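Local coordinates for protein 3'-5'-exonuclease (Saccharomyces cerevisiae, PDB 3E2V) that acts as a 3'-5' DNA exonuclease of the TatD family and probably also cuts double-stranded DNA endonucleolytically, using magnesium, at residues 247-252 with 271-276; 156-161 with 196-201. All blocks are in the same frame, centred on the assembly; numbering follows the deposited sequence. Where two conformers were deposited one is given.

Contact 1 (247-252 with 271-276)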
ATOM      1  N   ASP A 247     -15.504  -3.201  13.236  1.00 19.17           N
ATOM      2  CA  ASP A 247     -14.931  -1.897  12.881  1.00 19.52           C
ATOM      3  C   ASP A 247     -13.584  -1.964  12.149  1.00 18.85           C
ATOM      4  O   ASP A 247     -13.002  -0.928  11.836  1.00 19.02           O
ATOM      5  CB  ASP A 247     -14.825  -0.990  14.110  1.00 20.99           C
ATOM      6  CG  ASP A 247     -16.178  -0.742  14.783  1.00 23.11           C
ATOM      7  OD1 ASP A 247     -17.192  -0.558  14.075  1.00 26.06           O
ATOM      8  OD2 ASP A 247     -16.210  -0.710  16.035  1.00 28.39           O
ATOM      9  N   ARG A 248     -13.086  -3.165  11.871  1.00 16.92           N
ATOM     10  CA  ARG A 248     -11.813  -3.278  11.146  1.00 15.53           C
ATOM     11  C   ARG A 248     -11.959  -2.762   9.714  1.00 14.95           C
ATOM     12  O   ARG A 248     -12.905  -3.117   8.989  1.00 14.82           O
ATOM     13  CB  ARG A 248     -11.301  -4.729  11.149  1.00 15.58           C
ATOM     14  CG  ARG A 248     -10.321  -5.061  10.026  1.00 16.02           C
ATOM     15  CD  ARG A 248      -9.679  -6.412  10.274  1.00 16.11           C
ATOM     16  NE  ARG A 248      -8.369  -6.261  10.900  1.00 14.57           N
ATOM     17  CZ  ARG A 248      -7.576  -7.281  11.206  1.00 14.69           C
ATOM     18  NH1 ARG A 248      -7.979  -8.532  11.015  1.00 17.23           N
ATOM     19  NH2 ARG A 248      -6.371  -7.061  11.709  1.00 15.02           N
ATOM     20  N   LYS A 249     -11.010  -1.912   9.322  1.00 13.56           N
ATOM     21  CA  LYS A 249     -11.029  -1.329   7.980  1.00 14.26           C
ATOM     22  C   LYS A 249     -10.189  -2.166   7.027  1.00 14.02           C
ATOM     23  O   LYS A 249      -9.143  -2.708   7.409  1.00 14.01           O
ATOM     24  CB  LYS A 249     -10.557   0.133   8.007  1.00 16.09           C
ATOM     25  CG  LYS A 249     -11.298   1.021   9.034  1.00 17.70           C
ATOM     26  CD  LYS A 249     -12.807   1.049   8.844  1.00 21.70           C
ATOM     27  CE  LYS A 249     -13.468   2.084   9.769  1.00 23.41           C
ATOM     28  NZ  LYS A 249     -13.310   1.785  11.226  1.00 24.65           N
ATOM     29  N   LEU A 250     -10.670  -2.280   5.794  1.00 13.29           N
ATOM     30  CA  LEU A 250     -10.120  -3.180   4.800  1.00 13.06           C
ATOM     31  C   LEU A 250      -9.794  -2.327   3.581  1.00 13.07           C
ATOM     32  O   LEU A 250     -10.683  -1.966   2.825  1.00 12.96           O
ATOM     33  CB  LEU A 250     -11.175  -4.239   4.438  1.00 13.47           C
ATOM     34  CG  LEU A 250     -11.724  -5.052   5.621  1.00 14.85           C
ATOM     35  CD1 LEU A 250     -12.849  -5.963   5.159  1.00 16.20           C
ATOM     36  CD2 LEU A 250     -10.630  -5.877   6.289  1.00 16.44           C
ATOM     37  N   VAL A 251      -8.519  -1.986   3.419  1.00 12.24           N
ATOM     38  CA  VAL A 251      -8.110  -1.032   2.395  1.00 12.48           C
ATOM     39  C   VAL A 251      -7.541  -1.773   1.205  1.00 12.46           C
ATOM     40  O   VAL A 251      -6.536  -2.488   1.333  1.00 12.67           O
ATOM     41  CB  VAL A 251      -7.070  -0.041   2.966  1.00 12.26           C
ATOM     42  CG1 VAL A 251      -6.546   0.886   1.870  1.00 13.23           C
ATOM     43  CG2 VAL A 251      -7.670   0.758   4.139  1.00 13.09           C
ATOM     44  N   VAL A 252      -8.209  -1.632   0.057  1.00 13.07           N
ATOM     45  CA  VAL A 252      -7.732  -2.245  -1.169  1.00 13.99           C
ATOM     46  C   VAL A 252      -6.857  -1.241  -1.918  1.00 14.63           C
ATOM     47  O   VAL A 252      -7.366  -0.341  -2.597  1.00 15.47           O
ATOM     48  CB  VAL A 252      -8.918  -2.755  -2.050  1.00 14.35           C
ATOM     49  CG1 VAL A 252      -8.384  -3.488  -3.307  1.00 16.60           C
ATOM     50  CG2 VAL A 252      -9.874  -3.651  -1.245  1.00 14.97           C
ATOM     51  N   ASN A 271     -16.892  -1.667   5.216  1.00 15.28           N
ATOM     52  CA  ASN A 271     -15.568  -1.243   5.692  1.00 14.89           C
ATOM     53  C   ASN A 271     -14.451  -1.428   4.665  1.00 13.89           C
ATOM     54  O   ASN A 271     -13.283  -1.255   4.998  1.00 13.39           O
ATOM     55  CB  ASN A 271     -15.237  -1.964   7.002  1.00 15.24           C
ATOM     56  CG  ASN A 271     -16.011  -1.402   8.195  1.00 19.87           C
ATOM     57  OD1 ASN A 271     -16.398  -0.237   8.196  1.00 23.63           O
ATOM     58  ND2 ASN A 271     -16.225  -2.235   9.210  1.00 24.49           N
ATOM     59  N   ILE A 272     -14.828  -1.769   3.432  1.00 13.40           N
ATOM     60  CA  ILE A 272     -13.901  -1.777   2.291  1.00 13.50           C
ATOM     61  C   ILE A 272     -13.685  -0.341   1.825  1.00 13.68           C
ATOM     62  O   ILE A 272     -14.647   0.418   1.622  1.00 14.35           O
ATOM     63  CB  ILE A 272     -14.454  -2.639   1.141  1.00 13.20           C
ATOM     64  CG1 ILE A 272     -14.174  -4.120   1.409  1.00 13.90           C
ATOM     65  CG2 ILE A 272     -13.873  -2.210  -0.240  1.00 14.52           C
ATOM     66  CD1 ILE A 272     -12.732  -4.562   1.150  1.00 16.31           C
ATOM     67  N   PHE A 273     -12.411   0.019   1.677  1.00 12.54           N
ATOM     68  CA  PHE A 273     -12.011   1.298   1.093  1.00 12.56           C
ATOM     69  C   PHE A 273     -11.180   1.016  -0.139  1.00 12.38           C
ATOM     70  O   PHE A 273     -10.541  -0.037  -0.225  1.00 12.74           O
ATOM     71  CB  PHE A 273     -11.185   2.124   2.092  1.00 13.51           C
ATOM     72  CG  PHE A 273     -11.978   2.611   3.248  1.00 12.81           C
ATOM     73  CD1 PHE A 273     -12.442   3.919   3.270  1.00 14.01           C
ATOM     74  CD2 PHE A 273     -12.292   1.752   4.284  1.00 15.03           C
ATOM     75  CE1 PHE A 273     -13.215   4.372   4.323  1.00 15.00           C
ATOM     76  CE2 PHE A 273     -13.068   2.180   5.354  1.00 14.84           C
ATOM     77  CZ  PHE A 273     -13.539   3.489   5.369  1.00 17.05           C
ATOM     78  N   ILE A 274     -11.146   1.980  -1.061  1.00 11.81           N
ATOM     79  CA  ILE A 274     -10.479   1.798  -2.353  1.00 12.32           C
ATOM     80  C   ILE A 274      -9.384   2.841  -2.500  1.00 12.71           C
ATOM     81  O   ILE A 274      -9.654   4.050  -2.477  1.00 13.31           O
ATOM     82  CB  ILE A 274     -11.474   1.945  -3.528  1.00 13.30           C
ATOM     83  CG1 ILE A 274     -12.712   1.034  -3.357  1.00 13.91           C
ATOM     84  CG2 ILE A 274     -10.760   1.708  -4.843  1.00 13.00           C
ATOM     85  CD1 ILE A 274     -12.447  -0.494  -3.373  1.00 14.60           C
ATOM     86  N   GLY A 275      -8.140   2.373  -2.618  1.00 12.45           N
ATOM     87  CA  GLY A 275      -6.996   3.259  -2.855  1.00 12.24           C
ATOM     88  C   GLY A 275      -6.844   3.611  -4.327  1.00 12.42           C
ATOM     89  O   GLY A 275      -6.879   2.734  -5.203  1.00 13.43           O
ATOM     90  N   VAL A 276      -6.667   4.908  -4.583  1.00 12.09           N
ATOM     91  CA  VAL A 276      -6.583   5.451  -5.936  1.00 12.27           C
ATOM     92  C   VAL A 276      -5.269   6.216  -6.091  1.00 12.36           C
ATOM     93  O   VAL A 276      -4.982   7.149  -5.341  1.00 12.93           O
ATOM     94  CB  VAL A 276      -7.778   6.390  -6.198  1.00 11.82           C
ATOM     95  CG1 VAL A 276      -7.644   7.149  -7.540  1.00 14.07           C
ATOM     96  CG2 VAL A 276      -9.082   5.600  -6.166  1.00 13.17           C
TER
HETATM   97  O   HOH W   1     -14.713  -5.174   9.438  1.00 21.69           O
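Parallel pairing of two neighbouring strands, 250-252 and 272-276, joins the sixth and seventh strands of the barrel sheet, with L250, V251 and V252 level with I272, F273 and I274. Four backbone bonds of 2.8 to 2.9 Å fix the register: L250 N to N271 O, F273 N to L250 O, V252 N to F273 O and G275 N to V252 O. On the face that carries L250, V252 and I272, the CD1 methyl of I272 reaches across the strand gap to L250 CB at 3.7 Å and also meets CG2 of V252. In I272, chi1 (-81°) sets CG1 beside the backbone N, and the turn at chi2 (-77°) brings CD1 across to the partner strand. The other face holds V251 and F273, covered by helix 377-392. At the strand entrance K249 is bent at chi2 and chi4: its CD lies 3.7 Å from CE2 of the F273 ring, while NZ curls back to D247 O at 2.8 Å, in the carbonyl plane. Cutting K249 back to an alanine removes CD and NZ, and is likely to leave CE2 of F273 without its aliphatic neighbour and D247 O without its ammonium donor. N271 sets its CB against R248 O, and a water donates to that same oxygen and weakly accepts from N271 ND2. With helix 259-268 connecting the strands, this is a beta-alpha-beta unit of the TIM-barrel fold of metallo-dependent hydrolases.

Contact 2 (156-161 with 196-201)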
ATOM      1  N   PHE A 156       4.066   1.386  13.574  1.00 15.77           N
ATOM      2  CA  PHE A 156       3.409   0.250  12.893  1.00 15.13           C
ATOM      3  C   PHE A 156       1.897   0.432  12.971  1.00 15.27           C
ATOM      4  O   PHE A 156       1.327   0.333  14.066  1.00 16.62           O
ATOM      5  CB  PHE A 156       3.844  -1.060  13.579  1.00 15.17           C
ATOM      6  CG  PHE A 156       3.035  -2.284  13.204  1.00 15.63           C
ATOM      7  CD1 PHE A 156       2.660  -2.548  11.880  1.00 16.84           C
ATOM      8  CD2 PHE A 156       2.699  -3.205  14.185  1.00 16.10           C
ATOM      9  CE1 PHE A 156       1.932  -3.706  11.565  1.00 16.26           C
ATOM     10  CE2 PHE A 156       1.991  -4.352  13.882  1.00 15.71           C
ATOM     11  CZ  PHE A 156       1.586  -4.607  12.566  1.00 16.10           C
ATOM     12  N   ARG A 157       1.244   0.702  11.836  1.00 14.04           N
ATOM     13  CA  ARG A 157      -0.189   1.073  11.864  1.00 14.65           C
ATOM     14  C   ARG A 157      -1.113   0.210  11.009  1.00 14.39           C
ATOM     15  O   ARG A 157      -2.316   0.383  11.081  1.00 14.63           O
ATOM     16  CB  ARG A 157      -0.403   2.545  11.455  1.00 15.84           C
ATOM     17  CG  ARG A 157       0.184   3.602  12.405  1.00 18.68           C
ATOM     18  CD  ARG A 157      -0.455   3.576  13.786  1.00 23.11           C
ATOM     19  NE  ARG A 157       0.157   4.561  14.685  1.00 26.10           N
ATOM     20  CZ  ARG A 157      -0.261   5.818  14.840  1.00 29.76           C
ATOM     21  NH1 ARG A 157      -1.298   6.282  14.153  1.00 30.24           N
ATOM     22  NH2 ARG A 157       0.374   6.628  15.684  1.00 31.65           N
ATOM     23  N   SER A 158      -0.574  -0.716  10.219  1.00 13.03           N
ATOM     24  CA  SER A 158      -1.439  -1.513   9.345  1.00 12.76           C
ATOM     25  C   SER A 158      -0.757  -2.826   8.993  1.00 12.24           C
ATOM     26  O   SER A 158       0.462  -2.872   8.814  1.00 12.58           O
ATOM     27  CB  SER A 158      -1.737  -0.728   8.054  1.00 13.05           C
ATOM     28  OG  SER A 158      -2.642  -1.438   7.197  1.00 13.37           O
ATOM     29  N   ILE A 159      -1.546  -3.896   8.905  1.00 12.21           N
ATOM     30  CA  ILE A 159      -1.048  -5.211   8.501  1.00 12.57           C
ATOM     31  C   ILE A 159      -1.209  -5.339   6.993  1.00 12.55           C
ATOM     32  O   ILE A 159      -2.324  -5.209   6.476  1.00 13.05           O
ATOM     33  CB  ILE A 159      -1.786  -6.330   9.278  1.00 11.78           C
ATOM     34  CG1 ILE A 159      -1.343  -6.289  10.755  1.00 13.42           C
ATOM     35  CG2 ILE A 159      -1.534  -7.698   8.653  1.00 13.80           C
ATOM     36  CD1 ILE A 159      -2.283  -7.046  11.715  1.00 14.37           C
ATOM     37  N   GLY A 160      -0.100  -5.581   6.305  1.00 12.50           N
ATOM     38  CA  GLY A 160      -0.079  -5.656   4.844  1.00 12.26           C
ATOM     39  C   GLY A 160       1.323  -5.318   4.379  1.00 13.30           C
ATOM     40  O   GLY A 160       2.182  -5.102   5.228  1.00 14.05           O
ATOM     41  N   GLU A 161       1.611  -5.283   3.073  1.00 13.19           N
ATOM     42  CA  GLU A 161       0.686  -5.593   1.981  0.50 13.90           C
ATOM     43  C   GLU A 161       0.452  -7.090   1.885  1.00 13.65           C
ATOM     44  O   GLU A 161       1.418  -7.822   1.696  1.00 14.66           O
ATOM     45  CB  GLU A 161       1.318  -5.154   0.662  0.50 14.43           C
ATOM     46  CG  GLU A 161       1.316  -3.675   0.440  0.50 15.82           C
ATOM     47  CD  GLU A 161       1.687  -3.294  -0.979  0.50 18.61           C
ATOM     48  OE1 GLU A 161       1.078  -3.827  -1.933  0.50 19.10           O
ATOM     49  OE2 GLU A 161       2.592  -2.452  -1.129  0.50 20.47           O
ATOM     50  N   SER A 196      -7.566  -5.141  15.713  1.00 17.36           N
ATOM     51  CA  SER A 196      -8.065  -3.784  15.492  1.00 18.89           C
ATOM     52  C   SER A 196      -7.312  -3.083  14.365  1.00 18.23           C
ATOM     53  O   SER A 196      -7.762  -2.051  13.869  1.00 18.95           O
ATOM     54  CB  SER A 196      -7.935  -2.955  16.783  1.00 20.12           C
ATOM     55  OG  SER A 196      -6.576  -2.729  17.135  1.00 24.58           O
ATOM     56  N   TYR A 197      -6.161  -3.631  13.984  1.00 16.66           N
ATOM     57  CA  TYR A 197      -5.359  -3.002  12.926  1.00 15.80           C
ATOM     58  C   TYR A 197      -6.070  -3.043  11.580  1.00 15.40           C
ATOM     59  O   TYR A 197      -6.659  -4.066  11.218  1.00 15.73           O
ATOM     60  CB  TYR A 197      -4.018  -3.712  12.774  1.00 15.67           C
ATOM     61  CG  TYR A 197      -2.902  -3.115  13.598  1.00 16.77           C
ATOM     62  CD1 TYR A 197      -3.007  -3.008  14.988  1.00 18.45           C
ATOM     63  CD2 TYR A 197      -1.732  -2.676  12.994  1.00 16.50           C
ATOM     64  CE1 TYR A 197      -1.968  -2.446  15.744  1.00 18.90           C
ATOM     65  CE2 TYR A 197      -0.689  -2.105  13.743  1.00 18.37           C
ATOM     66  CZ  TYR A 197      -0.815  -2.001  15.108  1.00 18.48           C
ATOM     67  OH  TYR A 197       0.214  -1.439  15.855  1.00 18.63           O
ATOM     68  N   PRO A 198      -6.026  -1.939  10.826  1.00 13.91           N
ATOM     69  CA  PRO A 198      -6.578  -1.981   9.470  1.00 13.37           C
ATOM     70  C   PRO A 198      -5.695  -2.843   8.576  1.00 13.32           C
ATOM     71  O   PRO A 198      -4.471  -2.926   8.802  1.00 13.14           O
ATOM     72  CB  PRO A 198      -6.533  -0.509   9.030  1.00 13.42           C
ATOM     73  CG  PRO A 198      -5.395   0.100   9.830  1.00 12.95           C
ATOM     74  CD  PRO A 198      -5.486  -0.605  11.176  1.00 13.76           C
ATOM     75  N   LEU A 199      -6.308  -3.469   7.565  1.00 12.46           N
ATOM     76  CA  LEU A 199      -5.577  -4.284   6.610  1.00 12.59           C
ATOM     77  C   LEU A 199      -5.281  -3.496   5.348  1.00 12.24           C
ATOM     78  O   LEU A 199      -6.152  -2.792   4.814  1.00 13.02           O
ATOM     79  CB  LEU A 199      -6.351  -5.565   6.267  1.00 12.44           C
ATOM     80  CG  LEU A 199      -6.680  -6.494   7.448  1.00 13.73           C
ATOM     81  CD1 LEU A 199      -7.409  -7.734   6.938  1.00 15.94           C
ATOM     82  CD2 LEU A 199      -5.427  -6.925   8.156  1.00 17.28           C
ATOM     83  N   PHE A 200      -4.051  -3.641   4.874  1.00 11.72           N
ATOM     84  CA  PHE A 200      -3.581  -3.005   3.661  1.00 12.28           C
ATOM     85  C   PHE A 200      -3.430  -4.110   2.629  1.00 12.23           C
ATOM     86  O   PHE A 200      -2.491  -4.914   2.686  1.00 12.57           O
ATOM     87  CB  PHE A 200      -2.263  -2.267   3.966  1.00 12.90           C
ATOM     88  CG  PHE A 200      -1.784  -1.382   2.855  1.00 12.12           C
ATOM     89  CD1 PHE A 200      -2.329  -0.123   2.661  1.00 14.30           C
ATOM     90  CD2 PHE A 200      -0.801  -1.806   2.003  1.00 15.67           C
ATOM     91  CE1 PHE A 200      -1.874   0.694   1.638  1.00 15.30           C
ATOM     92  CE2 PHE A 200      -0.348  -0.988   0.957  1.00 14.93           C
ATOM     93  CZ  PHE A 200      -0.878   0.266   0.789  1.00 14.93           C
ATOM     94  N   LEU A 201      -4.400  -4.173   1.721  1.00 12.08           N
ATOM     95  CA  LEU A 201      -4.619  -5.349   0.879  1.00 11.68           C
ATOM     96  C   LEU A 201      -4.222  -5.084  -0.560  1.00 13.45           C
ATOM     97  O   LEU A 201      -4.461  -4.006  -1.102  1.00 13.34           O
ATOM     98  CB  LEU A 201      -6.087  -5.743   0.973  1.00 11.98           C
ATOM     99  CG  LEU A 201      -6.621  -6.133   2.349  1.00 12.04           C
ATOM    100  CD1 LEU A 201      -8.147  -6.048   2.403  1.00 14.47           C
ATOM    101  CD2 LEU A 201      -6.088  -7.492   2.814  1.00 14.21           C
TER
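Two adjacent parallel strands of the TatD-type TIM barrel, 156-160 and 199-201, meet here, and the first leads into E161, a magnesium ligand seen in this protein although not coordinating in this model. I159 pairs with L199 across the strands. P198 O takes two donors: I159 N at 3.1 Å, almost in line with the carbonyl bond, and the hydroxyl of S158, whose OG comes from above the carbonyl plane at 2.9 Å. With OG anti to the backbone N (chi1 -177°), S158 reaches across to the partner strand, where the same OG also lies against CB of F200. I159 then uses its own O to accept a straight bond from F200 N (N-H...O 174°). Beside it the branched side chains of I159 and L199 run the same way, CB against CD2, while I159 CD1 packs on Y197 CB and M145 of helix 132-149 adds a further neighbour.

Toward the catalytic end, the F200 ring has E161 CG at its edge, in plane, in the conformer given for E161. F200 also stacks on the ring of H253, a magnesium ligand, so it packs against two residues of the metal site. At the opposite end of the pairing, Y197 lays CE2 over the centre of the F156 ring, 3.4 Å above its plane, with the rings inclined at 39°. The phenol then donates from Y197 OH to F156 O at 2.8 Å, approaching from above the carbonyl plane.

How the contacts relate
Contacts 1 and 2 lie in series along the chain and on one sheet, their centres about 10 Å apart, because strands 199-204 and 250-252 are neighbours. The seam between them is itself bonded: V251 O lies 2.7 Å from L201 N and R248 NE 2.8 Å from Y197 O, both probable hydrogen bonds, and L250 CD2 packs on L199 CD1. Both pairings run toward the magnesium site at the barrel mouth. Contact 2 brings the side chain of E161 to about 4 Å from the ion without coordinating it in this model; contact 1 leads directly into H253, which with D303 holds that ion. The side chains of E161 and H253 approach to about 3 Å.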